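Local coordinates for probable protein phosphatase 2C 50 (Oryza sativa subsp. japonica, PDB 5ZCG) that probably removes phosphate from serine and threonine residues of target proteins, as a magnesium-containing phosphatase of the PP2C family, at residues Ala66-Tyr71 with Pro136-Asn141; Lys89-Met94 with Lys100-Asp105; Arg121-Val126 with Gly130-Glu135; Ala149-Ser154 with Asp242-Ala247; Leu168-Glu173 with Met233-Ala238. The protein carries 5 engineered substitutions. One frame throughout, in Å; residues are numbered along the deposited sequence.

Contact 1. Residues Ala66-Tyr71 with Pro136-Asn141; sequences AEVANY and PVTAEN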
# COMPACT_ATOMS: atom_id res chain seq x y z
N ALA A 66 -9.58 -0.47 2.18
CA ALA A 66 -9.29 -1.77 2.77
C ALA A 66 -9.30 -2.91 1.76
O ALA A 66 -8.96 -4.04 2.12
CB ALA A 66 -10.29 -2.08 3.89
N GLU A 67 -9.64 -2.65 0.49
CA GLU A 67 -9.98 -3.74 -0.41
C GLU A 67 -8.76 -4.55 -0.82
O GLU A 67 -8.85 -5.78 -0.95
CB GLU A 67 -10.69 -3.19 -1.65
CG GLU A 67 -12.03 -2.52 -1.39
CD GLU A 67 -11.89 -1.07 -0.97
OE1 GLU A 67 -12.81 -0.55 -0.32
OE2 GLU A 67 -10.85 -0.45 -1.30
N VAL A 68 -7.61 -3.91 -1.01
CA VAL A 68 -6.42 -4.66 -1.41
C VAL A 68 -5.84 -5.42 -0.22
O VAL A 68 -5.38 -6.56 -0.37
CB VAL A 68 -5.39 -3.72 -2.07
CG1 VAL A 68 -4.10 -4.48 -2.39
CG2 VAL A 68 -5.97 -3.10 -3.33
N ALA A 69 -5.87 -4.83 0.97
CA ALA A 69 -5.42 -5.57 2.15
C ALA A 69 -6.28 -6.81 2.39
O ALA A 69 -5.76 -7.89 2.71
CB ALA A 69 -5.44 -4.66 3.38
N ASN A 70 -7.60 -6.68 2.23
CA ASN A 70 -8.49 -7.83 2.40
C ASN A 70 -8.28 -8.86 1.30
O ASN A 70 -8.31 -10.07 1.56
CB ASN A 70 -9.95 -7.36 2.41
CG ASN A 70 -10.31 -6.61 3.67
OD1 ASN A 70 -9.60 -6.70 4.68
ND2 ASN A 70 -11.41 -5.87 3.63
N TYR A 71 -8.07 -8.39 0.07
CA TYR A 71 -7.78 -9.32 -1.01
C TYR A 71 -6.50 -10.10 -0.73
O TYR A 71 -6.41 -11.30 -1.01
CB TYR A 71 -7.68 -8.58 -2.35
CG TYR A 71 -7.67 -9.52 -3.53
CD1 TYR A 71 -8.85 -10.04 -4.04
CD2 TYR A 71 -6.47 -9.91 -4.12
CE1 TYR A 71 -8.85 -10.91 -5.11
CE2 TYR A 71 -6.46 -10.78 -5.19
CZ TYR A 71 -7.65 -11.27 -5.68
OH TYR A 71 -7.64 -12.14 -6.74
N PRO A 136 -10.37 -5.01 -12.57
CA PRO A 136 -9.61 -4.75 -11.33
C PRO A 136 -10.48 -4.83 -10.09
O PRO A 136 -11.68 -4.53 -10.13
CB PRO A 136 -9.07 -3.33 -11.54
CG PRO A 136 -9.09 -3.12 -13.02
CD PRO A 136 -10.28 -3.88 -13.51
N VAL A 137 -9.88 -5.26 -8.98
CA VAL A 137 -10.66 -5.43 -7.76
C VAL A 137 -11.14 -4.08 -7.25
O VAL A 137 -12.24 -3.99 -6.69
CB VAL A 137 -9.85 -6.19 -6.69
CG1 VAL A 137 -9.25 -7.46 -7.29
CG2 VAL A 137 -8.77 -5.31 -6.07
N THR A 138 -10.37 -3.01 -7.45
CA THR A 138 -10.74 -1.70 -6.94
C THR A 138 -9.97 -0.64 -7.72
O THR A 138 -9.35 -0.93 -8.75
CB THR A 138 -10.48 -1.61 -5.43
OG1 THR A 138 -11.00 -0.37 -4.92
CG2 THR A 138 -8.99 -1.70 -5.13
N ALA A 139 -10.02 0.60 -7.23
CA ALA A 139 -9.44 1.75 -7.93
C ALA A 139 -7.92 1.65 -7.98
O ALA A 139 -7.29 0.81 -7.33
CB ALA A 139 -9.87 3.05 -7.26
N GLU A 140 -7.32 2.52 -8.80
CA GLU A 140 -5.89 2.43 -9.07
C GLU A 140 -5.02 3.00 -7.96
O GLU A 140 -3.81 2.72 -7.94
CB GLU A 140 -5.56 3.10 -10.42
CG GLU A 140 -5.77 4.59 -10.53
CD GLU A 140 -5.21 5.14 -11.84
OE1 GLU A 140 -4.69 4.34 -12.65
OE2 GLU A 140 -5.28 6.37 -12.06
N ASN A 141 -5.58 3.79 -7.04
CA ASN A 141 -4.81 4.35 -5.93
C ASN A 141 -5.07 3.62 -4.62
O ASN A 141 -4.92 4.20 -3.54
CB ASN A 141 -5.10 5.84 -5.78
CG ASN A 141 -6.56 6.14 -5.52
OD1 ASN A 141 -7.41 5.25 -5.60
ND2 ASN A 141 -6.87 7.39 -5.21
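Thr138 presses its side chain against Glu67 and Val68 in the first turn of helix 67-91, and Val137 just before it lies over the ring of Tyr71, one turn further on. In the PP2C fold, a beta-sandwich covered by helices, this is where the loop running into strand 143-151 crosses the start of a covering helix. Thr138 works with both branches. Its OG1 stands opposite the backbone N (chi1 -173°) and faces the carboxylate of Glu67, but at 3.6 Å from OE2 it stays beyond hydrogen-bonding range. Its methyl CG2 meets Val68 CG2 at 3.8 Å, the two side chains crossing at about a right angle, and also reaches the Glu67 CB. The Glu67 chain bends at chi2 (84°), which swings the carboxylate round to the threonine hydroxyl. A glycine in place of this threonine would remove both branches, and would probably open a gap beside Val68 CG2 and leave the Glu67 carboxylate freer to turn. Helix 99-118 closes the corner from another side: Val118 packs on Val68, Tyr71 and Val137, while Glu117 OE2 is hydrogen-bonded to Tyr71 OH. The Tyr71 ring thus has its hydroxyl tied down and one face covered in a CH-pi contact, Val137 CG1 lying 4.3 Å from the ring centroid and 18° off the ring normal.

Contact 2. Residues Lys89-Met94 with Lys100-Asp105; sequences KNLGEM and KEHWDD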
# COMPACT_ATOMS: atom_id res chain seq x y z
N LYS A 89 6.56 -30.16 -7.71
CA LYS A 89 6.43 -31.07 -8.84
C LYS A 89 7.50 -30.79 -9.89
O LYS A 89 8.06 -31.72 -10.47
CB LYS A 89 5.03 -30.98 -9.43
CG LYS A 89 3.94 -31.33 -8.43
CD LYS A 89 2.77 -32.06 -9.08
CE LYS A 89 1.64 -32.29 -8.09
NZ LYS A 89 0.68 -31.16 -8.07
N ASN A 90 7.81 -29.51 -10.13
CA ASN A 90 8.81 -29.19 -11.14
C ASN A 90 10.23 -29.41 -10.65
O ASN A 90 11.12 -29.70 -11.45
CB ASN A 90 8.67 -27.73 -11.59
CG ASN A 90 7.37 -27.44 -12.30
OD1 ASN A 90 6.77 -28.32 -12.92
ND2 ASN A 90 6.93 -26.19 -12.24
N LEU A 91 10.46 -29.32 -9.33
CA LEU A 91 11.77 -29.66 -8.78
C LEU A 91 12.03 -31.15 -8.87
O LEU A 91 13.19 -31.57 -8.92
CB LEU A 91 11.86 -29.19 -7.32
CG LEU A 91 12.12 -27.70 -7.10
CD1 LEU A 91 12.29 -27.41 -5.61
CD2 LEU A 91 13.33 -27.22 -7.89
N GLY A 92 10.97 -31.95 -8.93
CA GLY A 92 11.19 -33.36 -9.24
C GLY A 92 11.78 -33.60 -10.62
O GLY A 92 12.27 -34.70 -10.88
N GLU A 93 11.76 -32.59 -11.49
CA GLU A 93 12.33 -32.67 -12.83
C GLU A 93 13.72 -32.04 -12.94
O GLU A 93 14.25 -31.94 -14.05
CB GLU A 93 11.40 -32.00 -13.84
CG GLU A 93 10.20 -32.83 -14.24
CD GLU A 93 9.30 -32.11 -15.21
OE1 GLU A 93 9.52 -30.90 -15.45
OE2 GLU A 93 8.36 -32.75 -15.75
N MET A 94 14.33 -31.62 -11.83
CA MET A 94 15.57 -30.86 -11.88
C MET A 94 16.63 -31.50 -11.00
O MET A 94 16.33 -32.31 -10.12
CB MET A 94 15.36 -29.40 -11.44
CG MET A 94 14.37 -28.63 -12.29
SD MET A 94 13.97 -27.03 -11.57
CE MET A 94 12.32 -26.76 -12.23
N LYS A 100 18.00 -20.35 -2.37
CA LYS A 100 17.57 -18.99 -2.10
C LYS A 100 16.98 -18.35 -3.34
O LYS A 100 16.00 -17.59 -3.25
CB LYS A 100 18.75 -18.16 -1.58
CG LYS A 100 18.38 -16.72 -1.26
CD LYS A 100 17.34 -16.65 -0.15
CE LYS A 100 17.25 -15.26 0.44
NZ LYS A 100 16.86 -14.25 -0.58
N GLU A 101 17.53 -18.67 -4.52
CA GLU A 101 16.98 -18.13 -5.76
C GLU A 101 15.56 -18.62 -5.99
O GLU A 101 14.70 -17.85 -6.43
CB GLU A 101 17.88 -18.51 -6.94
CG GLU A 101 19.04 -17.56 -7.17
CD GLU A 101 19.99 -18.05 -8.25
OE1 GLU A 101 19.53 -18.71 -9.21
OE2 GLU A 101 21.21 -17.78 -8.14
N HIS A 102 15.28 -19.88 -5.67
CA HIS A 102 13.94 -20.40 -5.88
C HIS A 102 12.96 -19.89 -4.83
O HIS A 102 11.78 -19.69 -5.15
CB HIS A 102 13.97 -21.93 -5.92
CG HIS A 102 14.39 -22.46 -7.25
ND1 HIS A 102 13.51 -23.02 -8.15
CD2 HIS A 102 15.61 -22.49 -7.85
CE1 HIS A 102 14.16 -23.39 -9.24
NE2 HIS A 102 15.44 -23.08 -9.08
N TRP A 103 13.40 -19.68 -3.59
CA TRP A 103 12.53 -19.02 -2.62
C TRP A 103 12.17 -17.62 -3.11
O TRP A 103 10.99 -17.22 -3.11
CB TRP A 103 13.22 -18.94 -1.26
CG TRP A 103 13.09 -20.19 -0.43
CD1 TRP A 103 14.10 -20.99 0.01
CD2 TRP A 103 11.88 -20.77 0.07
NE1 TRP A 103 13.60 -22.03 0.76
CE2 TRP A 103 12.23 -21.92 0.80
CE3 TRP A 103 10.52 -20.42 -0.03
CZ2 TRP A 103 11.29 -22.73 1.44
CZ3 TRP A 103 9.58 -21.23 0.60
CH2 TRP A 103 9.97 -22.37 1.32
N ASP A 104 13.19 -16.88 -3.58
CA ASP A 104 12.96 -15.56 -4.16
C ASP A 104 11.97 -15.62 -5.30
O ASP A 104 11.05 -14.81 -5.38
CB ASP A 104 14.28 -14.97 -4.67
CG ASP A 104 15.25 -14.65 -3.56
OD1 ASP A 104 14.85 -14.67 -2.38
OD2 ASP A 104 16.43 -14.37 -3.87
N ASP A 105 12.12 -16.61 -6.19
CA ASP A 105 11.28 -16.66 -7.38
C ASP A 105 9.85 -17.04 -7.04
O ASP A 105 8.91 -16.45 -7.58
CB ASP A 105 11.87 -17.64 -8.39
CG ASP A 105 11.05 -17.72 -9.67
OD1 ASP A 105 11.01 -16.71 -10.40
OD2 ASP A 105 10.45 -18.78 -9.93
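Leu91, in the last part of helix 67-91, is the first residue to meet the facing helix: its CD2 comes within 4.1 Å of His102 CE1. The two side chains slide past each other in opposite directions, and the methyl approaches the imidazole obliquely. With CG placed beside the backbone N (chi1 -78°) and an extended second torsion, the leucine reaches well out from its helix. Gly92 and Glu93 then carry the chain round a type I turn from Leu91 to Met94, closed by a 3.1 Å bond from Met94 N to Leu91 O. This turn begins the short link between two consecutive helices, 67-91 and 99-118, of the helical layer that covers the PP2C beta-sandwich. Met94, the last residue of the turn, sends SD back to His102 CE1 at 4.3 Å, a loose sulfur-aromatic approach in which the sulfur lies 64° off the ring normal. His102 therefore receives both partners at the same ring carbon, and Leu33 and Val97 pack against it as well. Its ND1 is buried here with no polar partner in the model. Arg37 and Arg32 bind the carbonyls of Met94 and Leu91 respectively. Away from the histidine, Lys100 NZ makes a 2.7 Å salt bridge to the syn lone pair of Asp104 OD1.

Contact 3. Residues Arg121-Val126 with Gly130-Glu135; sequences RVTRVV and GEVRSE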
# COMPACT_ATOMS: atom_id res chain seq x y z
N ARG A 121 -4.97 -7.37 -14.56
CA ARG A 121 -4.13 -7.81 -15.67
C ARG A 121 -4.31 -9.29 -16.00
O ARG A 121 -4.04 -9.69 -17.13
CB ARG A 121 -2.66 -7.52 -15.38
CG ARG A 121 -2.35 -6.06 -15.07
CD ARG A 121 -2.72 -5.12 -16.21
NE ARG A 121 -3.11 -3.80 -15.73
CZ ARG A 121 -4.25 -3.18 -16.06
NH1 ARG A 121 -5.12 -3.76 -16.88
NH2 ARG A 121 -4.51 -1.98 -15.56
N VAL A 122 -4.73 -10.10 -15.03
CA VAL A 122 -5.02 -11.51 -15.24
C VAL A 122 -6.39 -11.81 -14.64
O VAL A 122 -6.91 -11.07 -13.81
CB VAL A 122 -3.95 -12.45 -14.64
CG1 VAL A 122 -2.59 -12.21 -15.28
CG2 VAL A 122 -3.88 -12.27 -13.13
N THR A 123 -6.96 -12.93 -15.08
CA THR A 123 -8.25 -13.37 -14.57
C THR A 123 -8.07 -14.12 -13.25
O THR A 123 -7.05 -14.77 -13.01
CB THR A 123 -8.96 -14.26 -15.58
OG1 THR A 123 -8.05 -15.26 -16.05
CG2 THR A 123 -9.45 -13.44 -16.77
N ARG A 124 -9.08 -14.01 -12.39
CA ARG A 124 -9.06 -14.65 -11.08
C ARG A 124 -10.32 -15.48 -10.90
O ARG A 124 -11.34 -15.22 -11.54
CB ARG A 124 -8.91 -13.61 -9.94
CG ARG A 124 -9.94 -12.48 -9.96
CD ARG A 124 -9.71 -11.48 -8.83
NE ARG A 124 -10.82 -10.54 -8.68
CZ ARG A 124 -11.07 -9.54 -9.52
NH1 ARG A 124 -10.30 -9.36 -10.59
NH2 ARG A 124 -12.09 -8.74 -9.30
N VAL A 125 -10.22 -16.54 -10.09
CA VAL A 125 -11.34 -17.45 -9.83
C VAL A 125 -11.74 -17.37 -8.36
O VAL A 125 -10.87 -17.31 -7.48
CB VAL A 125 -10.98 -18.90 -10.23
CG1 VAL A 125 -12.08 -19.85 -9.80
CG2 VAL A 125 -10.75 -18.99 -11.74
N VAL A 126 -13.04 -17.35 -8.10
CA VAL A 126 -13.55 -17.32 -6.72
C VAL A 126 -14.03 -18.71 -6.30
O VAL A 126 -14.91 -18.84 -5.45
CB VAL A 126 -14.69 -16.31 -6.54
CG1 VAL A 126 -14.14 -14.88 -6.41
CG2 VAL A 126 -15.67 -16.40 -7.69
N GLY A 130 -15.69 -21.33 -8.94
CA GLY A 130 -16.92 -21.55 -9.68
C GLY A 130 -17.32 -20.37 -10.53
O GLY A 130 -18.39 -20.38 -11.16
N GLU A 131 -16.46 -19.36 -10.57
CA GLU A 131 -16.73 -18.17 -11.38
C GLU A 131 -15.41 -17.47 -11.67
O GLU A 131 -14.51 -17.43 -10.83
CB GLU A 131 -17.71 -17.21 -10.68
CG GLU A 131 -18.28 -16.14 -11.61
CD GLU A 131 -18.42 -14.79 -10.92
OE1 GLU A 131 -18.47 -13.76 -11.63
OE2 GLU A 131 -18.49 -14.76 -9.67
N VAL A 132 -15.32 -16.85 -12.84
CA VAL A 132 -14.12 -16.11 -13.20
C VAL A 132 -14.30 -14.61 -13.03
O VAL A 132 -15.37 -14.06 -13.30
CB VAL A 132 -13.69 -16.41 -14.65
CG1 VAL A 132 -12.44 -15.62 -15.00
CG2 VAL A 132 -13.46 -17.89 -14.83
N ARG A 133 -13.26 -13.93 -12.56
CA ARG A 133 -13.28 -12.49 -12.37
C ARG A 133 -12.16 -11.91 -13.22
O ARG A 133 -11.11 -12.53 -13.37
CB ARG A 133 -13.08 -12.13 -10.90
CG ARG A 133 -14.15 -12.66 -9.97
CD ARG A 133 -15.47 -11.91 -10.10
NE ARG A 133 -15.31 -10.57 -10.68
CZ ARG A 133 -16.25 -9.64 -10.69
NH1 ARG A 133 -16.02 -8.46 -11.24
NH2 ARG A 133 -17.44 -9.89 -10.15
N SER A 134 -12.38 -10.73 -13.80
CA SER A 134 -11.36 -10.15 -14.67
C SER A 134 -11.02 -8.66 -14.49
O SER A 134 -9.87 -8.27 -14.66
CB SER A 134 -11.73 -10.40 -16.13
OG SER A 134 -12.68 -9.46 -16.58
N GLU A 135 -12.01 -7.84 -14.18
CA GLU A 135 -11.77 -6.41 -14.02
C GLU A 135 -11.04 -6.16 -12.71
O GLU A 135 -11.05 -7.01 -11.82
CB GLU A 135 -13.09 -5.64 -14.08
CG GLU A 135 -14.27 -6.36 -13.47
CD GLU A 135 -15.57 -5.61 -13.67
OE1 GLU A 135 -15.53 -4.54 -14.29
OE2 GLU A 135 -16.63 -6.09 -13.19
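This is a strand-to-strand contact at the surface, a small antiparallel pairing of 124-125 with 132-133 that stands out beyond the end of helix 99-118. Arg124 and Arg133 form the hydrogen-bonded pair: Arg124 N gives a nearly straight bond to Arg133 O (2.7 Å, 169°), and Arg133 N returns one to Arg124 O. Towards the hairpin end, Val126 N reaches Glu131 O at 3.1 Å. Between these bonds Val125 and Val132 make a non-hydrogen-bonded pair, their CG2 methyls 4.3 Å apart on the face turned away from the arginines.

On the arginine face the side chains do more. Arg124 starts from the cramped position between its backbone N and carbonyl carbon (chi1 54°), then runs extended to NE, which lays its guanidinium flat over Arg133 CB, 3.5 Å beneath the plane's centre. In that position NH1 bonds to Glu135 O at 2.8 Å, the oxygen lying close to the guanidinium plane, while NH2 adds a weak bond to the same oxygen. Arg133 bends at chi2 and chi3, so that its NE comes 4.0 Å from Arg124 NH2. The Arg133 NH1 to Glu135 OE2 salt bridge (3.1 Å) probably offsets some of this like-charge crowding. Glu117 and Val137 also pack on Arg124 and tie it to the body of the domain. Residues 127-129, which would close the loop, are not modelled, but the antiparallel ladder and the short connection are those of a beta hairpin.

Contact 4. Residues Ala149-Ser154 with Asp242-Ala247; sequences ALVCSS and DCLILA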
# COMPACT_ATOMS: atom_id res chain seq x y z
N ALA A 149 5.13 -14.58 6.75
CA ALA A 149 6.07 -15.51 7.34
C ALA A 149 5.50 -16.91 7.18
O ALA A 149 4.42 -17.22 7.71
CB ALA A 149 6.32 -15.20 8.82
N LEU A 150 6.20 -17.74 6.42
CA LEU A 150 5.97 -19.16 6.38
C LEU A 150 6.74 -19.79 7.53
O LEU A 150 7.95 -19.57 7.67
CB LEU A 150 6.41 -19.73 5.03
CG LEU A 150 6.36 -21.24 4.80
CD1 LEU A 150 6.08 -21.50 3.33
CD2 LEU A 150 7.66 -21.90 5.23
N VAL A 151 6.05 -20.55 8.36
CA VAL A 151 6.64 -21.17 9.53
C VAL A 151 6.51 -22.68 9.38
O VAL A 151 5.41 -23.19 9.11
CB VAL A 151 5.97 -20.70 10.84
CG1 VAL A 151 6.58 -21.42 12.02
CG2 VAL A 151 6.08 -19.18 10.98
N CYS A 152 7.62 -23.39 9.52
CA CYS A 152 7.61 -24.84 9.64
C CYS A 152 8.51 -25.20 10.82
O CYS A 152 9.03 -24.32 11.52
CB CYS A 152 8.06 -25.51 8.34
SG CYS A 152 9.79 -25.27 7.89
N SER A 153 8.68 -26.50 11.04
CA SER A 153 9.40 -26.93 12.24
C SER A 153 10.84 -26.46 12.24
O SER A 153 11.39 -26.12 13.29
CB SER A 153 9.34 -28.46 12.36
OG SER A 153 8.02 -28.91 12.15
N SER A 154 11.47 -26.41 11.06
CA SER A 154 12.90 -26.16 10.97
C SER A 154 13.26 -24.76 10.48
O SER A 154 14.39 -24.32 10.71
CB SER A 154 13.57 -27.19 10.05
OG SER A 154 13.14 -27.02 8.71
N ASP A 242 12.48 -17.22 20.61
CA ASP A 242 11.35 -16.97 21.50
C ASP A 242 10.05 -16.85 20.72
O ASP A 242 9.10 -17.59 20.96
CB ASP A 242 11.61 -15.71 22.34
CG ASP A 242 12.90 -15.79 23.13
OD1 ASP A 242 12.96 -16.58 24.10
OD2 ASP A 242 13.85 -15.06 22.78
N CYS A 243 9.99 -15.91 19.78
CA CYS A 243 8.74 -15.62 19.09
C CYS A 243 9.03 -14.78 17.86
O CYS A 243 10.12 -14.22 17.69
CB CYS A 243 7.76 -14.89 20.01
SG CYS A 243 8.44 -13.40 20.78
N LEU A 244 8.01 -14.68 17.01
CA LEU A 244 7.98 -13.81 15.84
C LEU A 244 6.95 -12.72 16.06
O LEU A 244 5.87 -12.99 16.60
CB LEU A 244 7.62 -14.59 14.57
CG LEU A 244 8.68 -15.42 13.85
CD1 LEU A 244 8.08 -16.04 12.61
CD2 LEU A 244 9.89 -14.57 13.51
N ILE A 245 7.26 -11.51 15.62
CA ILE A 245 6.34 -10.37 15.70
C ILE A 245 6.15 -9.82 14.30
O ILE A 245 7.07 -9.25 13.71
CB ILE A 245 6.86 -9.28 16.65
CG1 ILE A 245 6.98 -9.81 18.08
CG2 ILE A 245 5.95 -8.05 16.59
CD1 ILE A 245 8.09 -9.15 18.87
N LEU A 246 4.94 -9.99 13.76
CA LEU A 246 4.54 -9.34 12.52
C LEU A 246 3.62 -8.18 12.87
O LEU A 246 2.71 -8.35 13.69
CB LEU A 246 3.83 -10.31 11.58
CG LEU A 246 4.54 -11.61 11.18
CD1 LEU A 246 4.22 -12.73 12.17
CD2 LEU A 246 4.13 -12.01 9.77
N ALA A 247 3.85 -7.01 12.28
CA ALA A 247 2.98 -5.90 12.61
C ALA A 247 3.05 -4.84 11.53
O ALA A 247 4.08 -4.66 10.88
CB ALA A 247 3.34 -5.28 13.98
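Ala149 CB sits over the ends of two leucines, 4.0 Å from Leu246 CD2 and 4.3 Å from Leu244 CD1. It does so across the interior of the PP2C beta-sandwich: strand 143-151 belongs to one antiparallel sheet and strand 241-247 to the other, and they meet face to face through side chains alone. The axes of 149-151 and 242-247 pass 10.3 Å apart and run at 153° to each other, close to antiparallel. Ala149 and Val151 on one strand, and Leu244 and Leu246 on the other, all point their CB atoms into the interface, whereas Leu150 turns to the outer face of its sheet, where Ala54, Leu56 and Val29 receive it. The alanine is short, and it and Leu246 have the closest CA atoms of the two segments; the leucine side chain bends at chi2 (89°) to bring CD2 under the methyl. Ile166, on the strand beside 241-247, packs on both Ala149 and Leu246, and Val156 and Leu168 pack on Leu244, making the layer continuous. The four side chains are buried and apolar and bring no polar atom into the interface. Strand 241-247 leads almost directly to Asp249, a ligand of one magnesium ion, and the Leu246 side chain itself lies about 13 Å from a bound magnesium. Further along, Val151 and Leu244 reach toward each other tip to tip, CG2 of the valine 4.1 Å from CD1 of the leucine.

Contact 5. Residues Leu168-Glu173 with Met233-Ala238; sequences LCRGKE and MVVPRA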
# COMPACT_ATOMS: atom_id res chain seq x y z
N LEU A 168 12.18 -11.10 14.65
CA LEU A 168 12.37 -12.33 15.40
C LEU A 168 13.02 -11.99 16.73
O LEU A 168 13.93 -11.17 16.79
CB LEU A 168 13.22 -13.32 14.61
CG LEU A 168 13.93 -14.43 15.38
CD1 LEU A 168 12.96 -15.55 15.71
CD2 LEU A 168 15.12 -14.96 14.59
N CYS A 169 12.53 -12.60 17.80
CA CYS A 169 13.17 -12.49 19.10
C CYS A 169 14.02 -13.74 19.29
O CYS A 169 13.48 -14.84 19.39
CB CYS A 169 12.13 -12.34 20.22
SG CYS A 169 12.86 -12.02 21.84
N ARG A 170 15.34 -13.57 19.27
CA ARG A 170 16.27 -14.68 19.40
C ARG A 170 17.24 -14.36 20.52
O ARG A 170 17.90 -13.31 20.48
CB ARG A 170 17.02 -14.93 18.09
CG ARG A 170 18.17 -15.92 18.20
CD ARG A 170 18.66 -16.34 16.83
NE ARG A 170 17.68 -17.17 16.14
CZ ARG A 170 17.81 -17.58 14.87
NH1 ARG A 170 18.87 -17.22 14.17
NH2 ARG A 170 16.87 -18.33 14.32
N GLY A 171 17.34 -15.25 21.50
CA GLY A 171 18.15 -14.98 22.67
C GLY A 171 17.72 -13.69 23.34
O GLY A 171 18.57 -12.89 23.75
N LYS A 172 16.40 -13.47 23.42
CA LYS A 172 15.79 -12.25 23.96
C LYS A 172 16.38 -10.98 23.33
O LYS A 172 16.40 -9.91 23.95
CB LYS A 172 15.85 -12.21 25.50
CG LYS A 172 17.19 -11.94 26.16
CD LYS A 172 17.18 -12.40 27.61
CE LYS A 172 18.48 -12.06 28.31
NZ LYS A 172 18.72 -10.59 28.36
N GLU A 173 16.83 -11.08 22.08
CA GLU A 173 17.34 -9.93 21.36
C GLU A 173 16.67 -9.83 19.99
O GLU A 173 16.30 -10.85 19.40
CB GLU A 173 18.87 -10.00 21.20
CG GLU A 173 19.62 -10.05 22.53
CD GLU A 173 20.60 -8.90 22.69
OE1 GLU A 173 20.19 -7.84 23.21
OE2 GLU A 173 21.77 -9.06 22.31
N MET A 233 13.80 -13.62 3.04
CA MET A 233 14.81 -14.08 3.97
C MET A 233 14.47 -15.49 4.43
O MET A 233 13.31 -15.76 4.79
CB MET A 233 14.93 -13.13 5.18
CG MET A 233 16.31 -13.07 5.80
SD MET A 233 16.45 -11.76 7.03
CE MET A 233 16.14 -10.30 6.04
N VAL A 234 15.45 -16.39 4.39
CA VAL A 234 15.30 -17.76 4.87
C VAL A 234 16.11 -17.89 6.15
O VAL A 234 17.33 -17.70 6.14
CB VAL A 234 15.75 -18.79 3.82
CG1 VAL A 234 15.51 -20.20 4.33
CG2 VAL A 234 15.04 -18.56 2.50
N VAL A 235 15.44 -18.20 7.26
CA VAL A 235 16.13 -18.25 8.55
C VAL A 235 15.86 -19.60 9.22
O VAL A 235 14.71 -19.90 9.59
CB VAL A 235 15.74 -17.06 9.45
CG1 VAL A 235 14.24 -16.85 9.48
CG2 VAL A 235 16.28 -17.24 10.86
N PRO A 236 16.87 -20.45 9.35
CA PRO A 236 16.68 -21.70 10.09
C PRO A 236 16.39 -21.40 11.55
O PRO A 236 16.97 -20.50 12.16
CB PRO A 236 18.01 -22.43 9.91
CG PRO A 236 18.99 -21.38 9.46
CD PRO A 236 18.19 -20.37 8.70
N ARG A 237 15.45 -22.15 12.12
CA ARG A 237 15.08 -21.93 13.50
C ARG A 237 16.21 -22.39 14.42
O ARG A 237 16.99 -23.29 14.08
CB ARG A 237 13.77 -22.66 13.82
CG ARG A 237 12.56 -21.97 13.19
CD ARG A 237 11.30 -22.79 13.33
NE ARG A 237 10.87 -22.91 14.72
CZ ARG A 237 9.64 -23.24 15.10
NH1 ARG A 237 8.70 -23.47 14.19
NH2 ARG A 237 9.33 -23.33 16.39
N ALA A 238 16.29 -21.76 15.59
CA ALA A 238 17.43 -21.93 16.48
C ALA A 238 16.97 -22.22 17.90
O ALA A 238 15.79 -22.08 18.24
CB ALA A 238 18.34 -20.69 16.48
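The guanidinium of Arg170 lies flat between two apolar groups, with the methyl of Ala238 over one face and Leu168 CD2 over the other. Ala238 CB is 3.5 Å from Arg170 CZ and displaced toward the rim of the plane; the leucine methyl, from the arginine's own strand, stands 3.5 Å off the opposite face. The arginine runs extended through its first two torsions and bends at chi3 (-69°), which turns the flat group in between these methyls. At its edge NH2 donates to Pro236 O at 3.1 Å, a rather bent bond (140° at the hydrogen) with the oxygen 22° out of the guanidinium plane. Val235 CG2 comes in obliquely, 3.7 Å from the same NH2. Residues 165-170 and 231-236 are strands of the two different sheets of the PP2C beta-sandwich, and the arginine reaches from one to the other near the sandwich margin. Its NE points to a second partner, the carboxylate of Asp241, with which it forms a salt bridge. A methionine here would probably leave Pro236 O without this donor and Asp241 without this counter-charge. Behind Arg170 the chain folds back at once through a type I' turn to Glu173, with Gly171 and Lys172 both at positive phi; this makes a tight two-residue hairpin to strand 173-176. Reciprocal bonds close it, Arg170 N to Glu173 O and Glu173 N to Arg170 O, each 2.9 Å. Asp241 also accepts from Ala238 N, through OD2, and so holds the backbone of the residue whose methyl covers Arg170.

In the fold
Contact 4 is the buried one, purely apolar where the two sheets face each other; contact 2 is partly buried, and contacts 1, 3 and 5 lie at the surface. Contact 5, centred 9 Å from contact 4, links the same pair of sheets, but there a guanidinium with polar partners is packed among methyls; Arg237 joins the two by probable hydrogen bonds to Ser154 O and Cys152 O. Contacts 1 and 2 both use helix 67-91, near its start and its end, with centres 30 Å apart. Contact 2 also touches contact 5 where Trp103 packs on Val234. Contact 3 rests mainly on backbone bonding, with an arginine side chain adding to it; that Arg124 meets contact 1 by packing on Tyr71 and Val137.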